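Local structure of putative oxidoreductase yhhX (Escherichia coli K-12, 3F4L) at residues I146-R157 with L219-K230. The protein is a probable NAD(P)-dependent oxidoreductase of the Gfo/Idh/MocA family, possibly acting as a scyllo-inositol dehydrogenase that uses NADP+. Sequence-based numbering, arbitrary orientation.
Sequences IVEVESHFDYYR and LKAIVKTSHLVK
Val149 and Ile222 sit in the tightest part of this parallel pairing, where Ile222 N donates to Val149 O at 2.7 Å and Ile222 O accepts from Ser151 N. Strands 146-152 and 219-225 lie centrally in the mixed sheet of the C-terminal alpha/beta domain. The face bearing Val149, Ala221 and Val223 turns to helix 171-187, while the opposite face meets the second subunit. There Glu148 and Lys220 run side by side; Glu148 OE1 and Lys220 NZ are 4.3 Å apart, too far for a salt bridge, and each side chain has one to the second subunit, Glu148 with Lys224 and Lys220 with Asp196. Lys224 lays CG over one face of the His152 ring, 3.9 Å from its centroid; its NZ forms a salt bridge with Glu211, and a water links it further to Glu150 OE2.

Past the strands the pairing turns irregular and partly open to solvent, notably at Tyr155, Tyr156, His227 and the exposed Arg157. The bond from Ser226 N to Asp154 OD1 is weak (N-H...O 121°), yet backbone bonds persist, Arg157 N reaching His227 O at 2.9 Å. A chi1 of -177° turns the Tyr156 ring so that Lys230 CD lies over one face, 3.8 Å from the centroid; the hydroxyl bonds Lys241 O of the second subunit. Replacing Tyr156 by an alanine is likely to leave the Lys230 chain without its aromatic support and that carbonyl without its partner. Apolar contacts on the helix side and crossed salt bridges on the other are consistent with the charged face forming part of the subunit interface.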
loop_
_atom_site.group_PDB
_atom_site.type_symbol
_atom_site.label_atom_id
_atom_site.label_comp_id
_atom_site.label_asym_id
_atom_site.label_seq_id
_atom_site.Cartn_x
_atom_site.Cartn_y
_atom_site.Cartn_z
ATOM N N ILE A 146 13.300 2.249 11.080
ATOM C CA ILE A 146 12.138 1.758 10.340
ATOM C C ILE A 146 11.301 2.898 9.773
ATOM O O ILE A 146 10.973 3.836 10.486
ATOM C CB ILE A 146 11.246 0.891 11.247
ATOM C CG1 ILE A 146 12.094 -0.214 11.885
ATOM C CG2 ILE A 146 10.075 0.320 10.444
ATOM C CD1 ILE A 146 12.853 -1.055 10.870
ATOM N N VAL A 147 10.958 2.816 8.493
ATOM C CA VAL A 147 10.153 3.859 7.887
ATOM C C VAL A 147 8.807 3.360 7.380
ATOM O O VAL A 147 7.879 4.146 7.226
ATOM C CB VAL A 147 10.913 4.569 6.746
ATOM C CG1 VAL A 147 12.104 5.312 7.326
ATOM C CG2 VAL A 147 11.365 3.560 5.699
ATOM N N GLU A 148 8.686 2.057 7.132
ATOM C CA GLU A 148 7.413 1.541 6.668
ATOM C C GLU A 148 7.167 0.079 7.024
ATOM O O GLU A 148 8.065 -0.758 6.960
ATOM C CB GLU A 148 7.266 1.737 5.154
ATOM C CG GLU A 148 5.834 1.499 4.663
ATOM C CD GLU A 148 5.437 2.394 3.493
ATOM O OE1 GLU A 148 5.701 3.613 3.561
ATOM O OE2 GLU A 148 4.844 1.885 2.517
ATOM N N VAL A 149 5.932 -0.196 7.422
ATOM C CA VAL A 149 5.495 -1.535 7.786
ATOM C C VAL A 149 4.180 -1.729 7.043
ATOM O O VAL A 149 3.353 -0.815 6.972
ATOM C CB VAL A 149 5.272 -1.660 9.324
ATOM C CG1 VAL A 149 4.670 -3.035 9.680
ATOM C CG2 VAL A 149 6.596 -1.492 10.052
ATOM N N GLU A 150 3.997 -2.906 6.457
ATOM C CA GLU A 150 2.777 -3.185 5.726
ATOM C C GLU A 150 2.291 -4.571 6.131
ATOM O O GLU A 150 3.037 -5.545 6.048
ATOM C CB GLU A 150 3.048 -3.128 4.223
ATOM C CG GLU A 150 1.805 -3.020 3.344
ATOM C CD GLU A 150 2.153 -2.791 1.871
ATOM O OE1 GLU A 150 2.976 -1.897 1.574
ATOM O OE2 GLU A 150 1.597 -3.501 1.005
ATOM N N SER A 151 1.046 -4.642 6.589
ATOM C CA SER A 151 0.436 -5.894 7.016
ATOM C C SER A 151 -0.800 -6.214 6.173
ATOM O O SER A 151 -1.665 -5.357 5.972
ATOM C CB SER A 151 0.039 -5.795 8.488
ATOM O OG SER A 151 -0.700 -6.930 8.891
ATOM N N HIS A 152 -0.879 -7.449 5.685
ATOM C CA HIS A 152 -2.005 -7.884 4.870
ATOM C C HIS A 152 -2.698 -9.087 5.498
ATOM O O HIS A 152 -2.056 -9.975 6.048
ATOM C CB HIS A 152 -1.550 -8.281 3.456
ATOM C CG HIS A 152 -1.338 -7.127 2.525
ATOM N ND1 HIS A 152 -0.164 -6.403 2.479
ATOM C CD2 HIS A 152 -2.149 -6.582 1.586
ATOM C CE1 HIS A 152 -0.261 -5.466 1.552
ATOM N NE2 HIS A 152 -1.457 -5.553 0.996
ATOM N N PHE A 153 -4.018 -9.096 5.429
ATOM C CA PHE A 153 -4.807 -10.214 5.927
ATOM C C PHE A 153 -5.918 -10.259 4.888
ATOM O O PHE A 153 -6.958 -9.644 5.062
ATOM C CB PHE A 153 -5.367 -9.920 7.322
ATOM C CG PHE A 153 -5.772 -11.156 8.078
ATOM C CD1 PHE A 153 -6.883 -11.891 7.686
ATOM C CD2 PHE A 153 -5.011 -11.610 9.154
ATOM C CE1 PHE A 153 -7.234 -13.066 8.351
ATOM C CE2 PHE A 153 -5.351 -12.782 9.830
ATOM C CZ PHE A 153 -6.468 -13.513 9.424
ATOM N N ASP A 154 -5.672 -10.977 3.798
ATOM C CA ASP A 154 -6.630 -11.043 2.702
ATOM C C ASP A 154 -7.195 -12.427 2.393
ATOM O O ASP A 154 -6.730 -13.436 2.914
ATOM C CB ASP A 154 -5.979 -10.506 1.428
ATOM C CG ASP A 154 -5.312 -9.160 1.628
ATOM O OD1 ASP A 154 -5.962 -8.240 2.162
ATOM O OD2 ASP A 154 -4.137 -9.022 1.234
ATOM N N TYR A 155 -8.183 -12.443 1.501
ATOM C CA TYR A 155 -8.845 -13.672 1.040
ATOM C C TYR A 155 -9.300 -13.463 -0.390
ATOM O O TYR A 155 -9.274 -12.347 -0.910
ATOM C CB TYR A 155 -10.144 -13.951 1.808
ATOM C CG TYR A 155 -10.034 -14.130 3.297
ATOM C CD1 TYR A 155 -9.588 -15.333 3.844
ATOM C CD2 TYR A 155 -10.419 -13.108 4.165
ATOM C CE1 TYR A 155 -9.534 -15.516 5.220
ATOM C CE2 TYR A 155 -10.366 -13.281 5.548
ATOM C CZ TYR A 155 -9.924 -14.487 6.065
ATOM O OH TYR A 155 -9.867 -14.671 7.430
ATOM N N TYR A 156 -9.731 -14.552 -1.017
ATOM C CA TYR A 156 -10.345 -14.458 -2.331
ATOM C C TYR A 156 -11.651 -15.220 -2.144
ATOM O O TYR A 156 -11.705 -16.439 -2.334
ATOM C CB TYR A 156 -9.540 -15.097 -3.469
ATOM C CG TYR A 156 -10.279 -14.863 -4.779
ATOM C CD1 TYR A 156 -10.357 -13.579 -5.336
ATOM C CD2 TYR A 156 -11.005 -15.888 -5.389
ATOM C CE1 TYR A 156 -11.149 -13.320 -6.462
ATOM C CE2 TYR A 156 -11.798 -15.645 -6.518
ATOM C CZ TYR A 156 -11.865 -14.359 -7.046
ATOM O OH TYR A 156 -12.641 -14.120 -8.156
ATOM N N ARG A 157 -12.676 -14.488 -1.712
ATOM C CA ARG A 157 -14.022 -15.012 -1.468
ATOM C C ARG A 157 -14.951 -13.994 -2.119
ATOM O O ARG A 157 -15.532 -13.146 -1.446
ATOM C CB ARG A 157 -14.306 -15.086 0.037
ATOM C CG ARG A 157 -13.483 -16.116 0.785
ATOM C CD ARG A 157 -13.676 -16.029 2.306
ATOM N NE ARG A 157 -12.929 -17.087 2.987
ATOM C CZ ARG A 157 -12.684 -17.119 4.294
ATOM N NH1 ARG A 157 -13.127 -16.145 5.084
ATOM N NH2 ARG A 157 -11.982 -18.123 4.812
ATOM N N LEU A 219 7.350 7.505 10.495
ATOM C CA LEU A 219 7.057 6.103 10.227
ATOM C C LEU A 219 5.591 5.889 9.881
ATOM O O LEU A 219 4.717 6.464 10.524
ATOM C CB LEU A 219 7.386 5.244 11.445
ATOM C CG LEU A 219 6.733 3.861 11.410
ATOM C CD1 LEU A 219 7.425 2.993 10.373
ATOM C CD2 LEU A 219 6.809 3.226 12.786
ATOM N N LYS A 220 5.333 5.054 8.875
ATOM C CA LYS A 220 3.966 4.737 8.479
ATOM C C LYS A 220 3.750 3.223 8.483
ATOM O O LYS A 220 4.507 2.471 7.856
ATOM C CB LYS A 220 3.628 5.300 7.084
ATOM C CG LYS A 220 2.152 5.089 6.693
ATOM C CD LYS A 220 1.767 5.675 5.336
ATOM C CE LYS A 220 2.274 4.844 4.175
ATOM N NZ LYS A 220 1.879 5.451 2.861
ATOM N N ALA A 221 2.729 2.790 9.218
ATOM C CA ALA A 221 2.372 1.383 9.319
ATOM C C ALA A 221 1.020 1.205 8.639
ATOM O O ALA A 221 0.028 1.846 9.008
ATOM C CB ALA A 221 2.281 0.959 10.777
ATOM N N ILE A 222 0.988 0.321 7.653
ATOM C CA ILE A 222 -0.216 0.045 6.885
ATOM C C ILE A 222 -0.841 -1.306 7.236
ATOM O O ILE A 222 -0.161 -2.329 7.279
ATOM C CB ILE A 222 0.116 0.079 5.383
ATOM C CG1 ILE A 222 0.501 1.512 4.984
ATOM C CG2 ILE A 222 -1.062 -0.421 4.567
ATOM C CD1 ILE A 222 0.983 1.650 3.543
ATOM N N VAL A 223 -2.140 -1.299 7.506
ATOM C CA VAL A 223 -2.859 -2.528 7.814
ATOM C C VAL A 223 -4.017 -2.597 6.831
ATOM O O VAL A 223 -4.811 -1.662 6.737
ATOM C CB VAL A 223 -3.437 -2.518 9.234
ATOM C CG1 VAL A 223 -4.312 -3.713 9.421
ATOM C CG2 VAL A 223 -2.311 -2.507 10.268
ATOM N N LYS A 224 -4.125 -3.693 6.094
ATOM C CA LYS A 224 -5.208 -3.781 5.137
ATOM C C LYS A 224 -5.673 -5.191 4.842
ATOM O O LYS A 224 -4.920 -6.159 4.977
ATOM C CB LYS A 224 -4.808 -3.079 3.837
ATOM C CG LYS A 224 -3.527 -3.601 3.218
ATOM C CD LYS A 224 -3.029 -2.695 2.095
ATOM C CE LYS A 224 -3.967 -2.704 0.898
ATOM N NZ LYS A 224 -3.481 -1.795 -0.181
ATOM N N THR A 225 -6.943 -5.292 4.467
ATOM C CA THR A 225 -7.537 -6.572 4.114
ATOM C C THR A 225 -8.565 -6.364 3.019
ATOM O O THR A 225 -9.165 -5.298 2.892
ATOM C CB THR A 225 -8.257 -7.278 5.296
ATOM O OG1 THR A 225 -9.632 -6.883 5.331
ATOM C CG2 THR A 225 -7.592 -6.970 6.608
ATOM N N SER A 226 -8.764 -7.405 2.229
ATOM C CA SER A 226 -9.728 -7.371 1.147
ATOM C C SER A 226 -10.135 -8.809 0.926
ATOM O O SER A 226 -9.351 -9.718 1.196
ATOM C CB SER A 226 -9.082 -6.816 -0.125
ATOM O OG SER A 226 -9.946 -6.957 -1.238
ATOM N N HIS A 227 -11.367 -9.023 0.472
ATOM C CA HIS A 227 -11.828 -10.378 0.187
ATOM C C HIS A 227 -11.714 -10.616 -1.313
ATOM O O HIS A 227 -12.290 -11.567 -1.842
ATOM C CB HIS A 227 -13.289 -10.568 0.624
ATOM C CG HIS A 227 -13.476 -10.611 2.111
ATOM N ND1 HIS A 227 -13.274 -9.513 2.920
ATOM C CD2 HIS A 227 -13.835 -11.625 2.933
ATOM C CE1 HIS A 227 -13.502 -9.848 4.177
ATOM N NE2 HIS A 227 -13.845 -11.124 4.213
ATOM N N LEU A 228 -10.970 -9.749 -2.002
ATOM C CA LEU A 228 -10.810 -9.884 -3.449
ATOM C C LEU A 228 -9.346 -9.831 -3.881
ATOM O O LEU A 228 -8.945 -8.957 -4.638
ATOM C CB LEU A 228 -11.611 -8.785 -4.154
ATOM C CG LEU A 228 -13.129 -8.850 -3.948
ATOM C CD1 LEU A 228 -13.777 -7.599 -4.522
ATOM C CD2 LEU A 228 -13.683 -10.117 -4.619
ATOM N N VAL A 229 -8.563 -10.785 -3.390
ATOM C CA VAL A 229 -7.142 -10.859 -3.702
ATOM C C VAL A 229 -6.824 -12.277 -4.171
ATOM O O VAL A 229 -6.615 -13.180 -3.368
ATOM C CB VAL A 229 -6.289 -10.497 -2.451
ATOM C CG1 VAL A 229 -4.798 -10.705 -2.721
ATOM C CG2 VAL A 229 -6.557 -9.058 -2.058
ATOM N N LYS A 230 -6.802 -12.462 -5.484
ATOM C CA LYS A 230 -6.526 -13.770 -6.063
ATOM C C LYS A 230 -5.064 -14.154 -5.887
ATOM O O LYS A 230 -4.749 -15.306 -5.617
ATOM C CB LYS A 230 -6.912 -13.777 -7.540
ATOM C CG LYS A 230 -6.928 -15.165 -8.161
ATOM C CD LYS A 230 -7.936 -16.082 -7.454
ATOM C CE LYS A 230 -8.051 -17.424 -8.176
ATOM N NZ LYS A 230 -9.067 -18.332 -7.581
HETATM O O HOH W 1 -0.824 -2.238 -0.718
#